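Local coordinates for protein group 1 truncated hemoglobin (PDB 3AQ9) that binds one heme per subunit and, as a monomeric 2/2-fold globin, probably carries oxygen and takes part in nitric oxide detoxification, at residues Lys18-Leu23 / Ala92-Leu97. The protein carries 1 engineered substitution. Sequence-based numbering, arbitrary orientation.
Sequences KAAVPL and ATLKEL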
loop_
_atom_site.group_PDB
_atom_site.type_symbol
_atom_site.label_atom_id
_atom_site.label_comp_id
_atom_site.label_asym_id
_atom_site.label_seq_id
_atom_site.Cartn_x
_atom_site.Cartn_y
_atom_site.Cartn_z
ATOM N N LYS A 18 7.525 -7.127 4.986
ATOM C CA LYS A 18 7.735 -6.509 6.300
ATOM C C LYS A 18 8.662 -5.322 6.248
ATOM O O LYS A 18 8.578 -4.414 7.114
ATOM C CB LYS A 18 8.235 -7.538 7.334
ATOM C CG LYS A 18 7.003 -8.464 7.645
ATOM C CD LYS A 18 7.535 -9.344 8.792
ATOM C CE LYS A 18 6.335 -10.164 9.251
ATOM N NZ LYS A 18 6.850 -10.918 10.416
ATOM N N ALA A 19 9.644 -5.348 5.342
ATOM C CA ALA A 19 10.538 -4.174 5.137
ATOM C C ALA A 19 9.829 -3.099 4.246
ATOM O O ALA A 19 9.967 -1.900 4.481
ATOM C CB ALA A 19 11.860 -4.632 4.495
ATOM N N ALA A 20 9.027 -3.510 3.281
ATOM C CA ALA A 20 8.453 -2.537 2.338
ATOM C C ALA A 20 7.408 -1.625 3.013
ATOM O O ALA A 20 7.378 -0.423 2.766
ATOM C CB ALA A 20 7.780 -3.332 1.216
ATOM N N VAL A 21 6.552 -2.214 3.870
ATOM C CA VAL A 21 5.479 -1.329 4.409
ATOM C C VAL A 21 6.029 -0.178 5.267
ATOM O O VAL A 21 5.596 0.955 5.052
ATOM C CB VAL A 21 4.354 -2.127 5.086
ATOM C CG1 VAL A 21 3.299 -1.131 5.611
ATOM C CG2 VAL A 21 3.675 -2.975 3.986
ATOM N N PRO A 22 6.983 -0.410 6.186
ATOM C CA PRO A 22 7.486 0.752 6.991
ATOM C C PRO A 22 8.303 1.708 6.140
ATOM O O PRO A 22 8.342 2.919 6.411
ATOM C CB PRO A 22 8.358 0.134 8.064
ATOM C CG PRO A 22 7.993 -1.354 8.070
ATOM C CD PRO A 22 7.318 -1.737 6.788
ATOM N N LEU A 23 8.950 1.166 5.089
ATOM C CA LEU A 23 9.686 2.122 4.220
ATOM C C LEU A 23 8.698 2.977 3.425
ATOM O O LEU A 23 8.819 4.223 3.297
ATOM C CB LEU A 23 10.609 1.389 3.228
ATOM C CG LEU A 23 11.389 2.292 2.247
ATOM C CD1 LEU A 23 12.038 3.594 2.954
ATOM C CD2 LEU A 23 12.451 1.384 1.442
ATOM N N ALA A 92 8.268 3.651 -5.514
ATOM C CA ALA A 92 9.638 4.160 -5.148
ATOM C C ALA A 92 10.243 3.217 -4.038
ATOM O O ALA A 92 11.447 2.928 -4.042
ATOM C CB ALA A 92 9.571 5.531 -4.702
ATOM N N THR A 93 9.350 2.765 -3.135
ATOM C CA THR A 93 9.782 1.853 -2.038
ATOM C C THR A 93 10.319 0.541 -2.631
ATOM O O THR A 93 11.396 0.034 -2.268
ATOM C CB THR A 93 8.572 1.552 -1.110
ATOM O OG1 THR A 93 8.231 2.808 -0.464
ATOM C CG2 THR A 93 8.946 0.519 -0.029
ATOM N N LEU A 94 9.487 -0.056 -3.490
ATOM C CA LEU A 94 9.909 -1.338 -4.086
ATOM C C LEU A 94 11.183 -1.170 -4.920
ATOM O O LEU A 94 12.032 -2.060 -4.914
ATOM C CB LEU A 94 8.727 -1.875 -4.946
ATOM C CG LEU A 94 7.438 -2.260 -4.161
ATOM C CD1 LEU A 94 6.412 -2.847 -5.053
ATOM C CD2 LEU A 94 7.689 -3.292 -3.026
ATOM N N LYS A 95 11.328 -0.013 -5.625
ATOM C CA LYS A 95 12.545 0.212 -6.456
ATOM C C LYS A 95 13.722 0.217 -5.494
ATOM O O LYS A 95 14.824 -0.369 -5.760
ATOM C CB LYS A 95 12.473 1.643 -7.101
ATOM C CG LYS A 95 13.566 1.895 -8.200
ATOM C CD LYS A 95 13.260 0.770 -9.330
ATOM C CE LYS A 95 14.376 0.375 -10.376
ATOM N NZ LYS A 95 14.677 1.632 -11.159
ATOM N N GLU A 96 13.551 0.973 -4.411
ATOM C CA GLU A 96 14.701 1.199 -3.430
ATOM C C GLU A 96 15.080 -0.119 -2.806
ATOM O O GLU A 96 16.283 -0.364 -2.441
ATOM C CB GLU A 96 14.321 2.314 -2.436
ATOM C CG GLU A 96 15.389 2.701 -1.342
ATOM C CD GLU A 96 14.909 3.927 -0.504
ATOM O OE1 GLU A 96 13.888 4.420 -0.900
ATOM O OE2 GLU A 96 15.600 4.384 0.469
ATOM N N LEU A 97 14.135 -1.028 -2.656
ATOM C CA LEU A 97 14.359 -2.384 -2.187
ATOM C C LEU A 97 14.959 -3.328 -3.252
ATOM O O LEU A 97 15.296 -4.458 -2.938
ATOM C CB LEU A 97 13.120 -3.051 -1.573
ATOM C CG LEU A 97 12.690 -2.215 -0.350
ATOM C CD1 LEU A 97 11.351 -2.847 0.121
ATOM C CD2 LEU A 97 13.802 -2.347 0.776
#
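Leu23 reaches across to helix 80-96 and lies over Thr93, Glu96 and Leu97, burying more surface than any other residue here; leucine's length and branched end span the gap to Leu97. A chi1 of 178° turns CG of Leu23 away from its own N and carries the branch past Thr93. The two side chains pass side by side, each heading for the other's helix, with CB of Leu23 3.8 Å from CG2 of Thr93. Further out, CD2 of Leu23 meets CD2 of Leu97 at 4.0 Å. The same methyl rests against the carboxylate carbon of Glu96, whose OE1 is held in a salt bridge by Lys27. Threonine is small enough for a close, buried approach: OG1 of Thr93 hydrogen-bonds to the carbonyl of Asn89 one turn back, which leaves CG2 to face the other helix, 3.3 Å from O of Ala20. In this 2/2 globin fold the contact packs helix 13-28 against the C-terminal end of helix 80-96, their local axes inclined at 132°. A small residue at Ala20 admits Leu97, whose CD1 lies over CA and CB of Ala20, 3.8 Å from the CB. Shortening Leu23 to an alanine would keep CB against Thr93 but would probably leave a gap where CD2 now meets Leu97. Deeper in, CD2 of Leu94 touches CB of Ala20, and the Leu94 side chain also packs on Ile104 of helix 101-112.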